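Local coordinates for bottromycin amidohydrolase (Streptomyces purpureus, PDB 6I5S), which hydrolyses an amide in a thiazoline-specific manner, acting as the gatekeeper of bottromycin biosynthesis, probably with the help of its two bound zinc ions, at residues P316-A319 against E320-A324; V146-G149 against P150-V154; A376-K379 against A380-D384; E20-P23 against L24-A27. All coordinates share one frame; numbering follows the deposited sequence.

In the fold
The four contacts are local, each formed by residues a few positions apart, and they lie in series along the chain: contact 4 at the start of helix 23-31, contact 2 after strand 147-148, contact 1 in the first turns of helix 316-338, and contact 3 where helix 374-381 passes into helix 383-388. None touches another; contacts 1 and 2 come closest, with nearest atoms about 17 Å apart, while the centres of contacts 1 and 4 lie about 42 Å apart. Contact 3, some 12 Å from the chain's centre, is the most deeply placed. Contact 2 approaches the metal site: the side chain of Val154 is about 9 Å from a zinc ion.

Contact 1. Residues P316-A319 against E320-A324; sequences PAEA and ERRGA
Glu318 reaches forward along its helix to Arg321 and Arg322, three and four residues on. Its CB starts away from these partners, but the bend at chi2 (63°) brings the carboxylate to the edges of both guanidinium groups. CG lies 3.4 Å from Arg322 NE, and Glu318 CD lies 3.5 Å from the NE of each arginine. At the tip the oxygens divide the work. OE1 takes Arg321 NE at 3.0 Å, and OE2 takes Arg321 NH1 at 3.1 Å through its syn lone pair, a side-on, two-nitrogen grip in which the side chains run alongside each other and the flat groups are turned by 34°. This is an i to i+3 and i+4 salt-bridge network near the protein surface, on the side of helix 316-338 that meets helix 245-254, laid over the helix's i to i+4 backbone hydrogen bonds. OE2 also accepts from Arg322 NE at 2.9 Å, met on the anti side, with the carboxylate nearly perpendicular (87°) to that guanidinium. A water donates to OE2 and accepts from Arg322 NH2, closing a ring. Outside the network, Arg321 NH1 has a second carboxylate in Asp247, and Arg322 NH1 donates to the Thr280 carbonyl.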
ATOM      1  N   PRO A 316     -16.947  23.431   8.847  1.00 44.45           N
ATOM      2  CA  PRO A 316     -17.378  22.084   9.246  1.00 45.48           C
ATOM      3  C   PRO A 316     -18.539  21.518   8.429  1.00 43.21           C
ATOM      4  O   PRO A 316     -18.571  20.300   8.203  1.00 43.46           O
ATOM      5  CB  PRO A 316     -17.786  22.287  10.714  1.00 62.26           C
ATOM      6  CG  PRO A 316     -17.000  23.459  11.176  1.00 58.00           C
ATOM      7  CD  PRO A 316     -16.852  24.351  10.003  1.00 52.38           C
ATOM      8  N   ALA A 317     -19.496  22.337   7.984  1.00 46.59           N
ATOM      9  CA  ALA A 317     -20.597  21.784   7.192  1.00 43.15           C
ATOM     10  C   ALA A 317     -20.083  21.224   5.874  1.00 43.25           C
ATOM     11  O   ALA A 317     -20.552  20.182   5.397  1.00 42.00           O
ATOM     12  CB  ALA A 317     -21.671  22.842   6.948  1.00 43.34           C
ATOM     13  N   GLU A 318     -19.130  21.913   5.262  1.00 38.80           N
ATOM     14  CA  GLU A 318     -18.559  21.444   3.999  1.00 41.90           C
ATOM     15  C   GLU A 318     -17.709  20.203   4.223  1.00 41.56           C
ATOM     16  O   GLU A 318     -17.702  19.290   3.393  1.00 37.27           O
ATOM     17  CB  GLU A 318     -17.730  22.546   3.364  1.00 43.13           C
ATOM     18  CG  GLU A 318     -16.997  22.159   2.084  1.00 39.50           C
ATOM     19  CD  GLU A 318     -17.912  21.771   0.951  1.00 49.84           C
ATOM     20  OE1 GLU A 318     -19.163  21.934   1.062  1.00 50.64           O
ATOM     21  OE2 GLU A 318     -17.380  21.328  -0.071  1.00 42.43           O
ATOM     22  N   ALA A 319     -17.000  20.140   5.357  1.00 39.93           N
ATOM     23  CA  ALA A 319     -16.233  18.945   5.687  1.00 43.15           C
ATOM     24  C   ALA A 319     -17.150  17.728   5.775  1.00 38.51           C
ATOM     25  O   ALA A 319     -16.822  16.653   5.252  1.00 37.67           O
ATOM     26  CB  ALA A 319     -15.476  19.169   7.006  1.00 41.94           C
ATOM     27  N   GLU A 320     -18.287  17.885   6.456  1.00 35.51           N
ATOM     28  CA  GLU A 320     -19.317  16.839   6.535  1.00 35.42           C
ATOM     29  C   GLU A 320     -19.831  16.450   5.149  1.00 37.71           C
ATOM     30  O   GLU A 320     -20.044  15.263   4.868  1.00 39.19           O
ATOM     31  CB  GLU A 320     -20.492  17.283   7.421  1.00 44.38           C
ATOM     32  CG  GLU A 320     -20.122  17.592   8.832  1.00 87.70           C
ATOM     33  CD  GLU A 320     -19.729  16.359   9.602  1.00132.49           C
ATOM     34  OE1 GLU A 320     -19.665  15.267   8.997  1.00145.89           O
ATOM     35  OE2 GLU A 320     -19.484  16.480  10.817  1.00157.87           O
ATOM     36  N   ARG A 321     -20.053  17.428   4.270  1.00 36.79           N
ATOM     37  CA  ARG A 321     -20.541  17.105   2.935  1.00 38.35           C
ATOM     38  C   ARG A 321     -19.504  16.269   2.192  1.00 36.63           C
ATOM     39  O   ARG A 321     -19.835  15.286   1.529  1.00 35.05           O
ATOM     40  CB  ARG A 321     -20.859  18.376   2.139  1.00 38.21           C
ATOM     41  CG  ARG A 321     -21.389  18.108   0.744  1.00 60.17           C
ATOM     42  CD  ARG A 321     -21.623  19.407  -0.015  1.00 96.59           C
ATOM     43  NE  ARG A 321     -20.417  19.885  -0.703  1.00104.51           N
ATOM     44  CZ  ARG A 321     -20.233  19.893  -2.025  1.00 86.15           C
ATOM     45  NH1 ARG A 321     -19.104  20.368  -2.521  1.00 88.97           N
ATOM     46  NH2 ARG A 321     -21.173  19.452  -2.857  1.00 78.07           N
ATOM     47  N   ARG A 322     -18.242  16.678   2.266  1.00 32.02           N
ATOM     48  CA  ARG A 322     -17.187  15.934   1.562  1.00 32.89           C
ATOM     49  C   ARG A 322     -17.008  14.547   2.154  1.00 31.79           C
ATOM     50  O   ARG A 322     -16.818  13.568   1.417  1.00 30.34           O
ATOM     51  CB  ARG A 322     -15.893  16.721   1.600  1.00 32.77           C
ATOM     52  CG  ARG A 322     -16.034  18.057   0.896  1.00 35.58           C
ATOM     53  CD  ARG A 322     -14.715  18.796   0.996  1.00 42.14           C
ATOM     54  NE  ARG A 322     -14.816  20.158   0.467  1.00 37.22           N
ATOM     55  CZ  ARG A 322     -13.799  21.015   0.431  1.00 34.78           C
ATOM     56  NH1 ARG A 322     -12.602  20.656   0.880  1.00 37.20           N
ATOM     57  NH2 ARG A 322     -13.974  22.224  -0.061  1.00 41.26           N
ATOM     58  N   GLY A 323     -17.069  14.431   3.489  1.00 33.60           N
ATOM     59  CA  GLY A 323     -16.964  13.113   4.093  1.00 31.25           C
ATOM     60  C   GLY A 323     -18.041  12.159   3.605  1.00 36.52           C
ATOM     61  O   GLY A 323     -17.769  10.975   3.360  1.00 34.82           O
ATOM     62  N   ALA A 324     -19.285  12.662   3.466  1.00 32.39           N
ATOM     63  CA  ALA A 324     -20.365  11.841   2.924  1.00 34.12           C
ATOM     64  C   ALA A 324     -20.080  11.378   1.493  1.00 33.40           C
ATOM     65  O   ALA A 324     -20.492  10.276   1.106  1.00 32.80           O
ATOM     66  CB  ALA A 324     -21.680  12.607   2.960  1.00 38.37           C
TER
HETATM   67  O   HOH W   1     -16.111  23.281  -2.106  1.00 65.54           O

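Contact 2. Residues V146-G149 against P150-V154; sequences VVDG and PGSHV
Past the end of strand 147-148, Gly149 and Ser152 close a type II beta turn, the Ser152 N to Gly149 O bond being weak at 3.0 Å, with Pro150 and Gly151 at its corners. Gly151 has the positive phi (78°) usual at the third position of such a turn, where a side chain would collide with the carbonyl oxygen of Pro150. Asp148, just before the turn, meets Ser152, its last residue. Ser152 OG donates to Asp148 OD2 at 2.6 Å, a short bond that arrives from above the carboxylate plane, 38° out of it. A chi1 of 171° holds the Ser152 hydroxyl on the far side from its own amide and within range of the one two residues on, where OG accepts from Val154 N at 2.9 Å. This second bond makes an ST turn, so the hydroxyl is both donor and acceptor. A water supplements the pair, donating to Asp148 OD2 at 2.7 Å and accepting from His153 N. The other oxygen, OD1, receives a weak bond from Gly149 N and a further one from the backbone N of Asp187, in the segment after the carboxylated lysine Xaa183 that bridges the two zinc ions. The buried Asp148 carboxylate therefore has donors on both oxygens: the hydroxyl and the water at OD2, backbone amides at OD1. Such a supply of N-H and O-H groups would be expected to stabilise its negative charge, and it ties the turn to the strand through polar chemistry.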
ATOM      1  N   VAL A 146       6.281   7.010 -14.239  1.00 30.38           N
ATOM      2  CA  VAL A 146       4.875   7.135 -14.632  1.00 29.97           C
ATOM      3  C   VAL A 146       4.872   7.701 -16.049  1.00 29.82           C
ATOM      4  O   VAL A 146       5.648   8.610 -16.372  1.00 35.59           O
ATOM      5  CB  VAL A 146       4.029   8.033 -13.698  1.00 38.43           C
ATOM      6  CG1 VAL A 146       3.976   7.460 -12.282  1.00 42.62           C
ATOM      7  CG2 VAL A 146       4.516   9.436 -13.713  1.00 60.12           C
ATOM      8  N   VAL A 147       3.983   7.189 -16.893  1.00 29.04           N
ATOM      9  CA  VAL A 147       3.856   7.591 -18.280  1.00 30.15           C
ATOM     10  C   VAL A 147       2.622   8.487 -18.383  1.00 33.64           C
ATOM     11  O   VAL A 147       1.586   8.163 -17.800  1.00 32.45           O
ATOM     12  CB  VAL A 147       3.697   6.365 -19.196  1.00 32.52           C
ATOM     13  CG1 VAL A 147       3.283   6.732 -20.493  1.00 44.76           C
ATOM     14  CG2 VAL A 147       5.112   5.612 -19.191  1.00 35.95           C
ATOM     15  N   ASP A 148       2.766   9.607 -19.066  1.00 24.69           N
ATOM     16  CA  ASP A 148       1.668  10.533 -19.257  1.00 25.78           C
ATOM     17  C   ASP A 148       1.769  11.137 -20.645  1.00 32.11           C
ATOM     18  O   ASP A 148       2.803  11.036 -21.309  1.00 31.18           O
ATOM     19  CB  ASP A 148       1.670  11.656 -18.221  1.00 27.75           C
ATOM     20  CG  ASP A 148       0.257  12.225 -17.931  1.00 36.39           C
ATOM     21  OD1 ASP A 148      -0.731  11.799 -18.573  1.00 32.56           O
ATOM     22  OD2 ASP A 148       0.140  13.136 -17.053  1.00 32.77           O
ATOM     23  N   GLY A 149       0.667  11.761 -21.094  1.00 28.65           N
ATOM     24  CA  GLY A 149       0.636  12.356 -22.423  1.00 29.43           C
ATOM     25  C   GLY A 149       1.075  13.804 -22.394  1.00 32.19           C
ATOM     26  O   GLY A 149       1.341  14.397 -21.344  1.00 35.28           O
ATOM     27  N   PRO A 150       1.174  14.418 -23.561  1.00 38.02           N
ATOM     28  CA  PRO A 150       1.357  15.864 -23.569  1.00 45.09           C
ATOM     29  C   PRO A 150       0.144  16.499 -22.902  1.00 42.99           C
ATOM     30  O   PRO A 150      -0.947  15.924 -22.832  1.00 60.24           O
ATOM     31  CB  PRO A 150       1.488  16.216 -25.064  1.00 50.93           C
ATOM     32  CG  PRO A 150       1.090  15.021 -25.810  1.00 48.24           C
ATOM     33  CD  PRO A 150       1.006  13.838 -24.906  1.00 44.25           C
ATOM     34  N   GLY A 151       0.350  17.658 -22.338  1.00 56.52           N
ATOM     35  CA  GLY A 151      -0.744  18.191 -21.557  1.00 55.54           C
ATOM     36  C   GLY A 151      -0.874  17.551 -20.199  1.00 56.50           C
ATOM     37  O   GLY A 151      -1.834  17.834 -19.485  1.00 43.83           O
ATOM     38  N   SER A 152       0.084  16.710 -19.822  1.00 39.05           N
ATOM     39  CA  SER A 152       0.205  16.205 -18.464  1.00 40.64           C
ATOM     40  C   SER A 152       0.136  17.344 -17.457  1.00 44.95           C
ATOM     41  O   SER A 152       0.679  18.428 -17.688  1.00 45.96           O
ATOM     42  CB  SER A 152       1.557  15.480 -18.312  1.00 34.38           C
ATOM     43  OG  SER A 152       1.788  15.154 -16.960  1.00 36.20           O
ATOM     44  N   HIS A 153      -0.520  17.082 -16.322  1.00 40.07           N
ATOM     45  CA  HIS A 153      -0.463  17.988 -15.180  1.00 47.26           C
ATOM     46  C   HIS A 153       0.801  17.794 -14.334  1.00 47.56           C
ATOM     47  O   HIS A 153       1.031  18.571 -13.402  1.00 51.49           O
ATOM     48  CB  HIS A 153      -1.703  17.773 -14.324  1.00 48.01           C
ATOM     49  CG  HIS A 153      -2.973  18.267 -14.958  1.00 48.49           C
ATOM     50  ND1 HIS A 153      -4.005  18.828 -14.225  1.00 45.86           N
ATOM     51  CD2 HIS A 153      -3.364  18.310 -16.256  1.00 41.91           C
ATOM     52  CE1 HIS A 153      -4.974  19.187 -15.050  1.00 43.02           C
ATOM     53  NE2 HIS A 153      -4.614  18.874 -16.284  1.00 46.47           N
ATOM     54  N   VAL A 154       1.607  16.774 -14.616  1.00 41.68           N
ATOM     55  CA  VAL A 154       2.849  16.532 -13.873  1.00 46.80           C
ATOM     56  C   VAL A 154       3.996  16.358 -14.852  1.00 52.45           C
ATOM     57  O   VAL A 154       4.715  15.353 -14.784  1.00 51.98           O
ATOM     58  CB  VAL A 154       2.726  15.307 -12.963  1.00 49.41           C
ATOM     59  CG1 VAL A 154       1.894  15.670 -11.737  1.00 71.34           C
ATOM     60  CG2 VAL A 154       2.099  14.120 -13.717  1.00 40.03           C
TER
HETATM   61  O   HOH W   2      -1.867  14.580 -16.020  1.00 36.05           O

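Contact 3. Residues A376-K379 against A380-D384; sequences AVLK and AATAD
Backbone hydrogen bonds carry the helical part of the contact: Ala380 N donates to Ala376 O at 3.0 Å and Ala381 N to Val377 O at 2.9 Å. At Thr382 the chain leaves helical angles, and the carbonyl of Lys379 serves two donors from opposite faces of its plane. Thr382 N lies 3.3 Å from Lys379 O, well above its plane, whereas Asp384 N makes a straighter bond (168°) of 3.0 Å to the same Lys379 O. Among the side-chain bonds, Thr382 OG1 donates to Leu378 O at 2.7 Å, again from above the carbonyl plane. The hydroxyl sits between its own backbone N and carbonyl carbon (chi1 60°), which turns it back onto the preceding turn and leaves CG2 to touch Leu378 CD1 at 4.2 Å. Replacing Thr382 by an alanine would probably cost Leu378 O its hydroxyl donor and open a small gap beside Leu378 CD1. The Thr382 side chain also touches Pro88 and Phe90 of strand 84-95. Charge acts more loosely. The extended Lys379 chain passes over the Asp384 carboxylate, CE lying 3.3 Å from OD1, but NZ remains 4.2 Å from that oxygen, beyond salt-bridge range; the stronger partner of Asp384 is Arg342, which bridges to OD1. Helix 358-369 covers one side, where Val377 rests on Ile364 and Thr368, and Ala381 on Phe360. Together this is a helix-to-helix junction: helix 374-381 gives way at Thr382, which stands at the N-cap position of helix 383-388, although its hydroxyl is turned back to Leu378 O and makes no capping bond.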
ATOM      1  N   ALA A 376     -12.876 -10.754   3.504  1.00 37.01           N
ATOM      2  CA  ALA A 376     -12.699 -10.005   2.269  1.00 35.15           C
ATOM      3  C   ALA A 376     -11.567  -8.996   2.390  1.00 31.24           C
ATOM      4  O   ALA A 376     -10.746  -8.841   1.470  1.00 30.94           O
ATOM      5  CB  ALA A 376     -14.014  -9.311   1.893  1.00 39.10           C
ATOM      6  N   VAL A 377     -11.517  -8.275   3.507  1.00 29.86           N
ATOM      7  CA  VAL A 377     -10.486  -7.254   3.600  1.00 29.04           C
ATOM      8  C   VAL A 377      -9.118  -7.906   3.812  1.00 27.70           C
ATOM      9  O   VAL A 377      -8.093  -7.440   3.268  1.00 28.93           O
ATOM     10  CB  VAL A 377     -10.861  -6.234   4.693  1.00 36.11           C
ATOM     11  CG1 VAL A 377     -10.624  -6.802   6.078  1.00 34.40           C
ATOM     12  CG2 VAL A 377     -10.121  -4.950   4.480  1.00 41.45           C
ATOM     13  N   LEU A 378      -9.081  -9.046   4.503  1.00 30.28           N
ATOM     14  CA  LEU A 378      -7.815  -9.763   4.622  1.00 29.51           C
ATOM     15  C   LEU A 378      -7.325 -10.265   3.261  1.00 32.05           C
ATOM     16  O   LEU A 378      -6.128 -10.176   2.943  1.00 29.42           O
ATOM     17  CB  LEU A 378      -7.942 -10.935   5.586  1.00 30.39           C
ATOM     18  CG  LEU A 378      -6.621 -11.689   5.867  1.00 34.35           C
ATOM     19  CD1 LEU A 378      -5.531 -10.772   6.434  1.00 29.77           C
ATOM     20  CD2 LEU A 378      -6.836 -12.890   6.763  1.00 35.72           C
ATOM     21  N   LYS A 379      -8.232 -10.804   2.439  1.00 28.93           N
ATOM     22  CA  LYS A 379      -7.874 -11.222   1.088  1.00 27.99           C
ATOM     23  C   LYS A 379      -7.333 -10.056   0.265  1.00 32.00           C
ATOM     24  O   LYS A 379      -6.348 -10.200  -0.450  1.00 29.48           O
ATOM     25  CB  LYS A 379      -9.082 -11.863   0.393  1.00 31.18           C
ATOM     26  CG  LYS A 379      -8.785 -12.427  -0.955  1.00 36.41           C
ATOM     27  CD  LYS A 379     -10.004 -13.117  -1.604  1.00 40.28           C
ATOM     28  CE  LYS A 379      -9.556 -13.901  -2.858  1.00 50.01           C
ATOM     29  NZ  LYS A 379     -10.678 -14.575  -3.554  1.00 57.37           N
ATOM     30  N   ALA A 380      -7.985  -8.899   0.331  1.00 29.12           N
ATOM     31  CA  ALA A 380      -7.491  -7.703  -0.345  1.00 24.54           C
ATOM     32  C   ALA A 380      -6.106  -7.265   0.142  1.00 26.18           C
ATOM     33  O   ALA A 380      -5.296  -6.770  -0.649  1.00 27.31           O
ATOM     34  CB  ALA A 380      -8.466  -6.558  -0.118  1.00 26.97           C
ATOM     35  N   ALA A 381      -5.811  -7.469   1.429  1.00 27.29           N
ATOM     36  CA  ALA A 381      -4.565  -7.027   2.038  1.00 30.45           C
ATOM     37  C   ALA A 381      -3.431  -7.963   1.688  1.00 26.12           C
ATOM     38  O   ALA A 381      -2.254  -7.591   1.789  1.00 28.76           O
ATOM     39  CB  ALA A 381      -4.740  -6.958   3.583  1.00 26.96           C
ATOM     40  N   THR A 382      -3.755  -9.179   1.245  1.00 27.37           N
ATOM     41  CA  THR A 382      -2.743 -10.204   1.100  1.00 26.57           C
ATOM     42  C   THR A 382      -2.845 -10.954  -0.226  1.00 28.32           C
ATOM     43  O   THR A 382      -2.168 -10.575  -1.191  1.00 27.00           O
ATOM     44  CB  THR A 382      -2.778 -11.200   2.293  1.00 30.07           C
ATOM     45  OG1 THR A 382      -4.054 -11.865   2.414  1.00 27.42           O
ATOM     46  CG2 THR A 382      -2.472 -10.499   3.598  1.00 28.87           C
ATOM     47  N   ALA A 383      -3.568 -12.080  -0.249  1.00 29.40           N
ATOM     48  CA  ALA A 383      -3.609 -12.968  -1.415  1.00 32.68           C
ATOM     49  C   ALA A 383      -3.877 -12.242  -2.742  1.00 29.47           C
ATOM     50  O   ALA A 383      -3.249 -12.541  -3.749  1.00 33.10           O
ATOM     51  CB  ALA A 383      -4.678 -14.037  -1.190  1.00 36.98           C
ATOM     52  N   ASP A 384      -4.856 -11.322  -2.779  1.00 26.15           N
ATOM     53  CA  ASP A 384      -5.157 -10.687  -4.066  1.00 29.70           C
ATOM     54  C   ASP A 384      -4.083  -9.683  -4.448  1.00 28.93           C
ATOM     55  O   ASP A 384      -3.858  -9.435  -5.639  1.00 28.73           O
ATOM     56  CB  ASP A 384      -6.529 -10.031  -4.010  1.00 26.51           C
ATOM     57  CG  ASP A 384      -7.646 -10.978  -4.447  1.00 35.01           C
ATOM     58  OD1 ASP A 384      -7.366 -12.167  -4.651  1.00 39.60           O
ATOM     59  OD2 ASP A 384      -8.793 -10.527  -4.624  1.00 39.97           O
TER

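Contact 4. Residues E20-P23 against L24-A27; sequences EGDP and LVAA
Asp22 turns its carboxylate over the first turn of helix 23-31, where it is the N-cap residue and Pro23 opens the helix. Its CG stands anti to the backbone N (chi1 -176°), which swings OD2 forward over the amides that no earlier helical carbonyl can serve. OD2 accepts from Val25 N at 3.2 Å through its anti lone pair, in a fairly straight bond (159°), and more weakly from Leu24 N at 2.9 Å, where the angle at the hydrogen closes to 127°. The side chains of Asp22 and Val25 cross at about a right angle, Asp22 CB resting on Val25 CG2 at 3.7 Å, so a nonpolar touch accompanies the cap. Leu24 is oriented differently: of its side chain, CB comes nearest, 3.3 Å from Asp22 OD2, and the buried Leu24 side chain touches Val100 and Val104 of helix 100-108 and Leu440 of helix 431-444. Val100 also touches Asp22 and Val25, placing the cap beside that helix. With a leucine in place of Asp22, the amides of Leu24 and Val25 are likely to lose their shared acceptor, leaving the helix start less firmly fixed. The negative charge also lies near the positive end of the helix dipole, an arrangement likely to be favourable. Behind the cap the regular helical bonds begin, with Ala26 N donating to Asp22 O at 3.0 Å and Ala27 N to Pro23 O at 3.1 Å.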
ATOM      1  N   GLU A  20      23.787   6.351   4.155  1.00 46.01           N
ATOM      2  CA  GLU A  20      24.836   6.016   5.113  1.00 42.27           C
ATOM      3  C   GLU A  20      24.723   6.890   6.352  1.00 38.95           C
ATOM      4  O   GLU A  20      24.402   8.079   6.270  1.00 42.46           O
ATOM      5  CB  GLU A  20      26.221   6.207   4.482  1.00 60.57           C
ATOM      6  CG  GLU A  20      26.429   5.495   3.158  1.00102.17           C
ATOM      7  CD  GLU A  20      27.124   4.164   3.313  1.00107.59           C
ATOM      8  OE1 GLU A  20      28.331   4.170   3.636  1.00 96.83           O
ATOM      9  OE2 GLU A  20      26.462   3.115   3.123  1.00105.16           O
ATOM     10  N   GLY A  21      25.014   6.301   7.507  1.00 42.47           N
ATOM     11  CA  GLY A  21      24.971   7.006   8.782  1.00 44.24           C
ATOM     12  C   GLY A  21      23.588   7.307   9.326  1.00 44.33           C
ATOM     13  O   GLY A  21      23.481   8.005  10.331  1.00 44.23           O
ATOM     14  N   ASP A  22      22.559   6.842   8.703  1.00 40.32           N
ATOM     15  CA  ASP A  22      21.217   7.089   9.217  1.00 37.21           C
ATOM     16  C   ASP A  22      20.881   6.086  10.329  1.00 42.10           C
ATOM     17  O   ASP A  22      21.167   4.890  10.203  1.00 36.97           O
ATOM     18  CB  ASP A  22      20.216   6.985   8.082  1.00 36.70           C
ATOM     19  CG  ASP A  22      18.789   7.325   8.519  1.00 40.55           C
ATOM     20  OD1 ASP A  22      18.322   8.455   8.318  1.00 40.30           O
ATOM     21  OD2 ASP A  22      18.116   6.439   9.063  1.00 39.98           O
ATOM     22  N   PRO A  23      20.275   6.532  11.432  1.00 38.80           N
ATOM     23  CA  PRO A  23      20.031   5.605  12.555  1.00 38.32           C
ATOM     24  C   PRO A  23      19.014   4.527  12.258  1.00 32.99           C
ATOM     25  O   PRO A  23      19.089   3.421  12.823  1.00 35.80           O
ATOM     26  CB  PRO A  23      19.505   6.527  13.665  1.00 40.37           C
ATOM     27  CG  PRO A  23      19.366   7.867  13.061  1.00 46.67           C
ATOM     28  CD  PRO A  23      19.613   7.827  11.627  1.00 42.39           C
ATOM     29  N   LEU A  24      18.014   4.847  11.454  1.00 33.17           N
ATOM     30  CA  LEU A  24      17.018   3.856  11.070  1.00 29.45           C
ATOM     31  C   LEU A  24      17.619   2.814  10.137  1.00 26.60           C
ATOM     32  O   LEU A  24      17.315   1.622  10.259  1.00 31.64           O
ATOM     33  CB  LEU A  24      15.810   4.547  10.419  1.00 32.22           C
ATOM     34  CG  LEU A  24      14.837   5.321  11.332  1.00 39.92           C
ATOM     35  CD1 LEU A  24      13.672   5.897  10.487  1.00 35.67           C
ATOM     36  CD2 LEU A  24      14.304   4.399  12.323  1.00 44.68           C
ATOM     37  N   VAL A  25      18.451   3.244   9.188  1.00 31.82           N
ATOM     38  CA  VAL A  25      19.167   2.297   8.322  1.00 28.28           C
ATOM     39  C   VAL A  25      20.031   1.380   9.151  1.00 27.01           C
ATOM     40  O   VAL A  25      20.067   0.151   8.949  1.00 34.83           O
ATOM     41  CB  VAL A  25      20.007   3.059   7.288  1.00 30.24           C
ATOM     42  CG1 VAL A  25      20.833   2.091   6.432  1.00 35.34           C
ATOM     43  CG2 VAL A  25      19.126   3.873   6.374  1.00 32.88           C
ATOM     44  N   ALA A  26      20.759   1.966  10.095  1.00 30.05           N
ATOM     45  CA  ALA A  26      21.611   1.156  10.966  1.00 34.54           C
ATOM     46  C   ALA A  26      20.798   0.093  11.701  1.00 31.71           C
ATOM     47  O   ALA A  26      21.233  -1.058  11.827  1.00 32.05           O
ATOM     48  CB  ALA A  26      22.341   2.060  11.962  1.00 34.42           C
ATOM     49  N   ALA A  27      19.618   0.475  12.226  1.00 33.70           N
ATOM     50  CA  ALA A  27      18.773  -0.499  12.914  1.00 32.20           C
ATOM     51  C   ALA A  27      18.339  -1.626  11.982  1.00 33.99           C
ATOM     52  O   ALA A  27      18.388  -2.807  12.373  1.00 36.29           O
ATOM     53  CB  ALA A  27      17.567   0.180  13.539  1.00 31.38           C
TER